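Local coordinates for SnoaL-like domain-containing protein (Silicibacter pomeroyi, PDB 3FLJ), which is of unknown function but has the cystatin-like fold of the SnoaL-like family, in which a curved sheet and its helices commonly enclose a pocket, at residues Leu43-Arg48 with Thr59-Val64; His21-Arg26 with Ile109-Gly114; Pro51-Lys56 with Ala132-Met137. All blocks are in the same frame, centred on the assembly; numbering follows the deposited sequence. Where two conformers were deposited one is given.

Interactions 1 and 2 reach the same curved sheet and touch through A44 CB and N112 ND2, 3.5 Å apart; interaction 3 lies across the chain's centre from interaction 2, their centres about 25 Å apart. Interaction 1 is partly buried: backbone hydrogen bonds and a charged pair lie near the surface, with L43, V47 and V64 packed beneath. Interaction 2 is buried and apolar, setting helix 22-31 against strand 101-111. Interaction 3 is also largely buried, but joins a loop to helix 127-143 and has the solvent-exposed Y54 at its margin. Both 2 and 3 adjoin the second subunit. Interaction 1 is nested within the loop closed by 2.

Interaction 1: residues Leu43-Arg48 with Thr59-Val64; sequences LAEDVR and TGRDPV
R61 and E45 meet where a type I turn, A44 to V47, faces the start of helix 61-74, part of the cystatin-like fold of the SnoaL-like family. Backbone bonds come first. G60 N gives a hydrogen bond to V47 O (2.9 Å), and R61 N one to E45 O (3.2 Å). G60, the helix N-cap residue, and T59 also send CA-H...O contacts to E45 O and V47 O respectively; T59 pairs with R48 as an antiparallel non-hydrogen-bonded bridge. R48 itself turns its charge to D119.

The apolar layer is made by L43, V47 and V64. L43 CD1 meets V64 CG1 at 3.8 Å, and V47 CG1 packs on V64 CB at the same distance. An alanine in place of V64 would probably leave L43 CD1 without its methyl partner, take the CG2 contact from V47 CG1 and open a gap beside the helix.

The charged pair is a long salt bridge, E45 OE1 to R61 NH1 at 3.5 Å, and a doubtful one, since it holds for one of two conformers of each residue. In this conformer the R61 chain, bent at chi3 (65°), brings its guanidinium against the turn: L43 O lies at its edge, in plane, and E45 CA sits over the centre of one face, 3.6 Å above the plane.

Interaction 2: residues His21-Arg26 with Ile109-Gly114; sequences HPTIAR and ITLNEG
L111 pushes its side chain from strand 101-111 against H21 and the first turn of helix 22-31. The short axes of helix 22-26 and strand 109-111 approach to 10.7 Å, with an angle of 139° between their N-to-C directions, and side chains fill the interval.

L111 CB points toward the helix, and its CG lies anti to the carbonyl carbon (chi1 -57°), from where the two methyls fork to different neighbours. CD1 lands over the centre of the H21 imidazole, 3.5 Å from the ring centroid and 8° off the normal, a CH-pi contact made squarely on the face. The same methyl also lies 4.3 Å from I24 CG1, to one side of the ring. CD2 takes the other direction and meets T23 CG2 at 4.1 Å, the two side chains running past one another in opposite senses.

The ring that receives CD1 is held on several sides. H21 is the N-cap residue, and its ND1 accepts from T23 N at 3.2 Å, with that donor close to the ring plane. P22 CD lies over the opposite face, toward the rim. The capping bond and the proline limit how far the imidazole can turn, so its face stays presented to the leucine methyl. T23 OG1 bonds to G115 O, tying the helix start to the turn after the strand.

Deeper along the strand, I24 CD1 reaches I109 CG2 at 4.0 Å. W90 of the adjacent strand extends the apolar surface under H21 and I24, and I109 O bonds to R82 of the second subunit. This is helix-on-sheet packing, with a side-chain-capped N-terminal helix resting on the curved sheet of the cystatin-like fold.

Interaction 3: residues Pro51-Lys56 with Ala132-Met137; sequences PPTYYK and ALRDAM
T53 and R134 bring the two backbones closest, with CA atoms 5.6 Å apart, where the irregular loop 51-56, between strands 47-50 and 58-59, passes helix 127-143.

T53 CG2 lies anti to the carbonyl carbon while OG1 takes the place between N and C (chi1 54°), and this methyl rests 3.7 Å from both CA and CB of R134. Beside it, P52 CG meets L133 CD2 at 3.8 Å, the proline and leucine crossing nearly perpendicularly; V122 and M124 of strand 117-125 continue this apolar patch. On the outer side, Y54 brings its phenol end across the aliphatic part of R134 at about a right angle: OH is 3.6 Å from CG, and CE1 is 4.0 Å from CD. The hydroxyl also hydrogen-bonds to N138 OD1, one helical turn on. Within the helix, R134 NH2 forms a salt bridge with D135 OD1 (3.4 Å), its hydrogen bond weak.

P51 O accepts from R125 of the second subunit, whose Y127 packs on R134, and the T53 backbone also hydrogen-bonds to that subunit. The arrangement is a connection between two antiparallel strands packed against a helix of the cystatin-like fold, at the dimer interface.

Interaction 1: residues Leu43-Arg48 with Thr59-Val64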
loop_
_atom_site.group_PDB
_atom_site.type_symbol
_atom_site.label_atom_id
_atom_site.label_comp_id
_atom_site.label_asym_id
_atom_site.label_seq_id
_atom_site.Cartn_x
_atom_site.Cartn_y
_atom_site.Cartn_z
ATOM N N LEU A 43 3.913 2.897 -20.302
ATOM C CA LEU A 43 3.547 1.505 -20.025
ATOM C C LEU A 43 4.189 0.536 -20.991
ATOM O O LEU A 43 4.241 0.811 -22.183
ATOM C CB LEU A 43 2.023 1.340 -20.113
ATOM C CG LEU A 43 1.130 2.255 -19.271
ATOM C CD1 LEU A 43 -0.366 1.974 -19.550
ATOM C CD2 LEU A 43 1.433 2.159 -17.788
ATOM N N ALA A 44 4.645 -0.613 -20.485
ATOM C CA ALA A 44 5.156 -1.690 -21.346
ATOM C C ALA A 44 3.967 -2.238 -22.165
ATOM O O ALA A 44 2.796 -2.169 -21.713
ATOM C CB ALA A 44 5.804 -2.804 -20.512
ATOM N N GLU A 45 4.259 -2.754 -23.364
ATOM C CA GLU A 45 3.213 -3.298 -24.256
ATOM C C GLU A 45 2.311 -4.327 -23.548
ATOM O O GLU A 45 1.086 -4.290 -23.722
ATOM C CB GLU A 45 3.836 -3.875 -25.533
ATOM C CG GLU A 45 2.827 -4.238 -26.621
ATOM C CD GLU A 45 3.458 -4.471 -27.991
ATOM O OE1 GLU A 45 4.384 -3.719 -28.387
ATOM O OE2 GLU A 45 2.996 -5.394 -28.695
ATOM N N ASP A 46 2.920 -5.176 -22.708
ATOM C CA ASP A 46 2.254 -6.226 -21.917
ATOM C C ASP A 46 2.197 -5.889 -20.405
ATOM O O ASP A 46 2.278 -6.795 -19.554
ATOM C CB ASP A 46 2.955 -7.585 -22.181
ATOM C CG ASP A 46 4.467 -7.598 -21.807
ATOM O OD1 ASP A 46 5.047 -6.549 -21.401
ATOM O OD2 ASP A 46 5.082 -8.679 -21.965
ATOM N N VAL A 47 2.060 -4.591 -20.079
ATOM C CA VAL A 47 1.970 -4.116 -18.682
ATOM C C VAL A 47 0.834 -4.831 -17.921
ATOM O O VAL A 47 -0.210 -5.098 -18.505
ATOM C CB VAL A 47 1.754 -2.559 -18.582
ATOM C CG1 VAL A 47 0.462 -2.113 -19.305
ATOM C CG2 VAL A 47 1.765 -2.078 -17.105
ATOM N N ARG A 48 1.093 -5.169 -16.661
ATOM C CA ARG A 48 0.142 -5.815 -15.760
ATOM C C ARG A 48 -0.264 -4.785 -14.710
ATOM O O ARG A 48 0.604 -4.246 -14.024
ATOM C CB ARG A 48 0.792 -7.023 -15.107
ATOM C CG ARG A 48 1.094 -8.130 -16.097
ATOM C CD ARG A 48 1.818 -9.312 -15.483
ATOM N NE ARG A 48 3.230 -9.062 -15.126
ATOM C CZ ARG A 48 4.273 -8.951 -15.979
ATOM N NH1 ARG A 48 4.140 -9.045 -17.305
ATOM N NH2 ARG A 48 5.498 -8.746 -15.487
ATOM N N THR A 59 -4.162 -6.670 -18.311
ATOM C CA THR A 59 -2.938 -6.812 -19.105
ATOM C C THR A 59 -3.064 -6.083 -20.448
ATOM O O THR A 59 -4.068 -6.237 -21.138
ATOM C CB THR A 59 -2.586 -8.298 -19.320
ATOM O OG1 THR A 59 -2.450 -8.939 -18.042
ATOM C CG2 THR A 59 -1.261 -8.451 -20.110
ATOM N N GLY A 60 -2.045 -5.292 -20.793
ATOM C CA GLY A 60 -1.976 -4.553 -22.068
ATOM C C GLY A 60 -2.005 -3.050 -21.872
ATOM O O GLY A 60 -2.809 -2.564 -21.079
ATOM N N ARG A 61 -1.162 -2.333 -22.621
ATOM C CA ARG A 61 -1.068 -0.872 -22.495
ATOM C C ARG A 61 -2.387 -0.147 -22.807
ATOM O O ARG A 61 -2.724 0.800 -22.098
ATOM C CB ARG A 61 0.106 -0.266 -23.295
ATOM C CG ARG A 61 0.110 -0.506 -24.804
ATOM C CD ARG A 61 1.001 0.497 -25.553
ATOM N NE ARG A 61 2.430 0.376 -25.233
ATOM C CZ ARG A 61 3.402 -0.159 -25.997
ATOM N NH1 ARG A 61 3.179 -0.679 -27.216
ATOM N NH2 ARG A 61 4.655 -0.175 -25.517
ATOM N N ASP A 62 -3.127 -0.591 -23.832
ATOM C CA ASP A 62 -4.426 0.032 -24.178
ATOM C C ASP A 62 -5.478 -0.094 -23.053
ATOM O O ASP A 62 -5.979 0.934 -22.583
ATOM C CB ASP A 62 -4.966 -0.454 -25.536
ATOM C CG ASP A 62 -4.169 0.060 -26.726
ATOM O OD1 ASP A 62 -3.127 0.724 -26.562
ATOM O OD2 ASP A 62 -4.602 -0.226 -27.861
ATOM N N PRO A 63 -5.819 -1.330 -22.624
ATOM C CA PRO A 63 -6.756 -1.435 -21.498
ATOM C C PRO A 63 -6.272 -0.827 -20.156
ATOM O O PRO A 63 -7.084 -0.216 -19.449
ATOM C CB PRO A 63 -7.013 -2.947 -21.384
ATOM C CG PRO A 63 -5.964 -3.609 -22.138
ATOM C CD PRO A 63 -5.496 -2.662 -23.182
ATOM N N VAL A 64 -4.980 -0.963 -19.838
ATOM C CA VAL A 64 -4.429 -0.424 -18.572
ATOM C C VAL A 64 -4.492 1.107 -18.530
ATOM O O VAL A 64 -4.874 1.669 -17.502
ATOM C CB VAL A 64 -3.017 -0.983 -18.262
ATOM C CG1 VAL A 64 -2.338 -0.232 -17.101
ATOM C CG2 VAL A 64 -3.125 -2.486 -17.973
#

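Interaction 2: residues His21-Arg26 with Ile109-Gly114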
loop_
_atom_site.group_PDB
_atom_site.type_symbol
_atom_site.label_atom_id
_atom_site.label_comp_id
_atom_site.label_asym_id
_atom_site.label_seq_id
_atom_site.Cartn_x
_atom_site.Cartn_y
_atom_site.Cartn_z
ATOM N N HIS A 21 14.562 7.817 -11.421
ATOM C CA HIS A 21 14.392 7.263 -12.779
ATOM C C HIS A 21 13.431 8.219 -13.564
ATOM O O HIS A 21 12.403 8.614 -13.007
ATOM C CB HIS A 21 13.820 5.838 -12.746
ATOM C CG HIS A 21 13.896 5.148 -14.068
ATOM N ND1 HIS A 21 13.060 5.461 -15.114
ATOM C CD2 HIS A 21 14.738 4.195 -14.532
ATOM C CE1 HIS A 21 13.386 4.737 -16.171
ATOM N NE2 HIS A 21 14.392 3.948 -15.839
ATOM N N PRO A 22 13.747 8.591 -14.831
ATOM C CA PRO A 22 12.901 9.498 -15.642
ATOM C C PRO A 22 11.426 9.130 -15.783
ATOM O O PRO A 22 10.573 10.015 -15.770
ATOM C CB PRO A 22 13.568 9.455 -17.018
ATOM C CG PRO A 22 14.929 9.140 -16.753
ATOM C CD PRO A 22 14.963 8.232 -15.587
ATOM N N THR A 23 11.149 7.842 -15.979
ATOM C CA THR A 23 9.772 7.313 -16.037
ATOM C C THR A 23 8.979 7.574 -14.765
ATOM O O THR A 23 7.782 7.878 -14.842
ATOM C CB THR A 23 9.752 5.800 -16.345
ATOM O OG1 THR A 23 10.452 5.582 -17.572
ATOM C CG2 THR A 23 8.307 5.249 -16.465
ATOM N N ILE A 24 9.648 7.457 -13.618
ATOM C CA ILE A 24 9.036 7.713 -12.304
ATOM C C ILE A 24 8.729 9.219 -12.160
ATOM O O ILE A 24 7.651 9.567 -11.683
ATOM C CB ILE A 24 9.916 7.170 -11.134
ATOM C CG1 ILE A 24 10.117 5.652 -11.274
ATOM C CG2 ILE A 24 9.332 7.524 -9.757
ATOM C CD1 ILE A 24 8.854 4.802 -11.242
ATOM N N ALA A 25 9.651 10.087 -12.590
ATOM C CA ALA A 25 9.422 11.552 -12.613
ATOM C C ALA A 25 8.223 11.918 -13.523
ATOM O O ALA A 25 7.329 12.659 -13.090
ATOM C CB ALA A 25 10.688 12.306 -13.070
ATOM N N ARG A 26 8.211 11.357 -14.744
ATOM C CA ARG A 26 7.131 11.610 -15.719
ATOM C C ARG A 26 5.762 11.092 -15.232
ATOM O O ARG A 26 4.739 11.756 -15.424
ATOM C CB ARG A 26 7.501 11.041 -17.108
ATOM C CG ARG A 26 6.503 11.303 -18.262
ATOM C CD ARG A 26 6.091 12.775 -18.420
ATOM N NE ARG A 26 5.209 12.964 -19.574
ATOM C CZ ARG A 26 4.444 14.040 -19.816
ATOM N NH1 ARG A 26 4.407 15.104 -18.996
ATOM N NH2 ARG A 26 3.683 14.051 -20.918
ATOM N N ILE A 109 5.570 -0.041 -8.359
ATOM C CA ILE A 109 6.030 -0.046 -9.749
ATOM C C ILE A 109 7.286 -0.875 -9.929
ATOM O O ILE A 109 8.226 -0.730 -9.146
ATOM C CB ILE A 109 6.302 1.400 -10.249
ATOM C CG1 ILE A 109 5.035 2.271 -10.160
ATOM C CG2 ILE A 109 6.848 1.416 -11.699
ATOM C CD1 ILE A 109 3.820 1.819 -10.982
ATOM N N THR A 110 7.271 -1.735 -10.954
ATOM C CA THR A 110 8.430 -2.505 -11.405
ATOM C C THR A 110 8.667 -2.085 -12.857
ATOM O O THR A 110 7.761 -2.227 -13.696
ATOM C CB THR A 110 8.219 -4.017 -11.329
ATOM O OG1 THR A 110 7.690 -4.351 -10.038
ATOM C CG2 THR A 110 9.554 -4.753 -11.548
ATOM N N LEU A 111 9.854 -1.539 -13.135
ATOM C CA LEU A 111 10.239 -1.126 -14.490
ATOM C C LEU A 111 10.969 -2.274 -15.179
ATOM O O LEU A 111 11.595 -3.108 -14.514
ATOM C CB LEU A 111 11.128 0.128 -14.471
ATOM C CG LEU A 111 10.556 1.377 -13.767
ATOM C CD1 LEU A 111 11.609 2.500 -13.707
ATOM C CD2 LEU A 111 9.268 1.874 -14.425
ATOM N N ASN A 112 10.865 -2.323 -16.507
ATOM C CA ASN A 112 11.595 -3.317 -17.342
ATOM C C ASN A 112 12.944 -2.714 -17.785
ATOM O O ASN A 112 13.216 -1.551 -17.444
ATOM C CB ASN A 112 10.722 -3.835 -18.514
ATOM C CG ASN A 112 10.310 -2.753 -19.521
ATOM O OD1 ASN A 112 10.914 -1.684 -19.627
ATOM N ND2 ASN A 112 9.264 -3.051 -20.272
ATOM N N GLU A 113 13.753 -3.480 -18.538
ATOM C CA GLU A 113 15.071 -3.045 -19.076
ATOM C C GLU A 113 14.972 -1.738 -19.879
ATOM O O GLU A 113 15.871 -0.906 -19.839
ATOM C CB GLU A 113 15.684 -4.158 -19.964
ATOM C CG GLU A 113 17.103 -3.881 -20.521
ATOM C CD GLU A 113 17.658 -5.003 -21.398
ATOM O OE1 GLU A 113 17.355 -6.189 -21.164
ATOM O OE2 GLU A 113 18.421 -4.686 -22.327
ATOM N N GLY A 114 13.874 -1.592 -20.627
ATOM C CA GLY A 114 13.602 -0.392 -21.431
ATOM C C GLY A 114 13.101 0.830 -20.651
ATOM O O GLY A 114 12.854 1.870 -21.260
#

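Interaction 3: residues Pro51-Lys56 with Ala132-Met137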
loop_
_atom_site.group_PDB
_atom_site.type_symbol
_atom_site.label_atom_id
_atom_site.label_comp_id
_atom_site.label_asym_id
_atom_site.label_seq_id
_atom_site.Cartn_x
_atom_site.Cartn_y
_atom_site.Cartn_z
ATOM N N PRO A 51 -5.385 -3.765 -9.439
ATOM C CA PRO A 51 -6.042 -2.714 -8.657
ATOM C C PRO A 51 -6.183 -3.022 -7.161
ATOM O O PRO A 51 -6.041 -4.169 -6.775
ATOM C CB PRO A 51 -7.418 -2.641 -9.320
ATOM C CG PRO A 51 -7.708 -4.036 -9.677
ATOM C CD PRO A 51 -6.400 -4.558 -10.180
ATOM N N PRO A 52 -6.514 -2.013 -6.327
ATOM C CA PRO A 52 -6.696 -2.300 -4.892
ATOM C C PRO A 52 -8.045 -2.974 -4.557
ATOM O O PRO A 52 -8.208 -3.502 -3.447
ATOM C CB PRO A 52 -6.631 -0.911 -4.268
ATOM C CG PRO A 52 -7.219 -0.022 -5.292
ATOM C CD PRO A 52 -6.856 -0.610 -6.637
ATOM N N THR A 53 -8.976 -2.953 -5.512
ATOM C CA THR A 53 -10.334 -3.461 -5.366
ATOM C C THR A 53 -10.392 -4.987 -5.496
ATOM O O THR A 53 -10.520 -5.672 -4.485
ATOM C CB THR A 53 -11.243 -2.768 -6.396
ATOM O OG1 THR A 53 -10.657 -2.934 -7.694
ATOM C CG2 THR A 53 -11.343 -1.266 -6.096
ATOM N N TYR A 54 -10.216 -5.515 -6.712
ATOM C CA TYR A 54 -10.300 -6.966 -6.985
ATOM C C TYR A 54 -8.921 -7.607 -7.064
ATOM O O TYR A 54 -7.976 -6.943 -7.472
ATOM C CB TYR A 54 -11.009 -7.209 -8.315
ATOM C CG TYR A 54 -12.413 -6.657 -8.395
ATOM C CD1 TYR A 54 -13.433 -7.166 -7.570
ATOM C CD2 TYR A 54 -12.748 -5.650 -9.324
ATOM C CE1 TYR A 54 -14.770 -6.666 -7.653
ATOM C CE2 TYR A 54 -14.067 -5.146 -9.412
ATOM C CZ TYR A 54 -15.069 -5.659 -8.580
ATOM O OH TYR A 54 -16.358 -5.169 -8.670
ATOM N N TYR A 55 -8.819 -8.902 -6.727
ATOM C CA TYR A 55 -7.559 -9.682 -6.847
ATOM C C TYR A 55 -7.487 -10.246 -8.280
ATOM O O TYR A 55 -7.571 -11.455 -8.517
ATOM C CB TYR A 55 -7.476 -10.792 -5.791
ATOM C CG TYR A 55 -6.083 -11.335 -5.559
ATOM C CD1 TYR A 55 -5.092 -10.519 -5.000
ATOM C CD2 TYR A 55 -5.753 -12.676 -5.829
ATOM C CE1 TYR A 55 -3.790 -10.999 -4.743
ATOM C CE2 TYR A 55 -4.431 -13.175 -5.569
ATOM C CZ TYR A 55 -3.468 -12.315 -5.039
ATOM O OH TYR A 55 -2.188 -12.737 -4.760
ATOM N N LYS A 56 -7.328 -9.322 -9.228
ATOM C CA LYS A 56 -7.301 -9.596 -10.663
ATOM C C LYS A 56 -6.182 -8.759 -11.301
ATOM O O LYS A 56 -5.544 -7.940 -10.624
ATOM C CB LYS A 56 -8.665 -9.249 -11.276
ATOM C CG LYS A 56 -9.866 -10.060 -10.776
ATOM C CD LYS A 56 -9.796 -11.520 -11.220
ATOM C CE LYS A 56 -10.953 -12.350 -10.685
ATOM N NZ LYS A 56 -10.780 -13.791 -11.029
ATOM N N ALA A 132 -15.929 2.309 -1.868
ATOM C CA ALA A 132 -16.430 3.449 -2.652
ATOM C C ALA A 132 -15.749 3.523 -4.035
ATOM O O ALA A 132 -16.437 3.745 -5.036
ATOM C CB ALA A 132 -16.257 4.764 -1.887
ATOM N N LEU A 133 -14.421 3.336 -4.081
ATOM C CA LEU A 133 -13.663 3.263 -5.347
ATOM C C LEU A 133 -14.171 2.115 -6.236
ATOM O O LEU A 133 -14.392 2.333 -7.423
ATOM C CB LEU A 133 -12.139 3.105 -5.125
ATOM C CG LEU A 133 -11.199 2.943 -6.342
ATOM C CD1 LEU A 133 -11.343 4.108 -7.317
ATOM C CD2 LEU A 133 -9.722 2.746 -5.911
ATOM N N ARG A 134 -14.344 0.925 -5.648
ATOM C CA ARG A 134 -14.848 -0.270 -6.353
ATOM C C ARG A 134 -16.210 0.007 -7.005
ATOM O O ARG A 134 -16.391 -0.322 -8.172
ATOM C CB ARG A 134 -14.970 -1.475 -5.415
ATOM C CG ARG A 134 -15.379 -2.815 -6.091
ATOM C CD ARG A 134 -15.876 -3.835 -5.081
ATOM N NE ARG A 134 -17.061 -3.350 -4.359
ATOM C CZ ARG A 134 -17.742 -4.022 -3.426
ATOM N NH1 ARG A 134 -17.413 -5.275 -3.077
ATOM N NH2 ARG A 134 -18.790 -3.435 -2.834
ATOM N N ASP A 135 -17.123 0.622 -6.249
ATOM C CA ASP A 135 -18.451 0.982 -6.760
ATOM C C ASP A 135 -18.370 2.002 -7.908
ATOM O O ASP A 135 -19.001 1.789 -8.947
ATOM C CB ASP A 135 -19.370 1.486 -5.638
ATOM C CG ASP A 135 -19.725 0.390 -4.606
ATOM O OD1 ASP A 135 -19.505 -0.822 -4.867
ATOM O OD2 ASP A 135 -20.239 0.764 -3.525
ATOM N N ALA A 136 -17.562 3.058 -7.732
ATOM C CA ALA A 136 -17.350 4.081 -8.780
ATOM C C ALA A 136 -16.734 3.495 -10.063
ATOM O O ALA A 136 -17.168 3.842 -11.169
ATOM C CB ALA A 136 -16.505 5.252 -8.261
HETATM N N MSE A 137 -15.764 2.593 -9.901
HETATM C CA MSE A 137 -15.080 1.929 -11.035
HETATM C C MSE A 137 -15.971 0.924 -11.765
HETATM O O MSE A 137 -15.880 0.826 -12.994
HETATM C CB MSE A 137 -13.747 1.281 -10.608
HETATM C CG MSE A 137 -12.644 2.279 -10.233
HETATM SE SE MSE A 137 -12.103 3.413 -11.722
HETATM C CE MSE A 137 -11.327 1.964 -12.860
#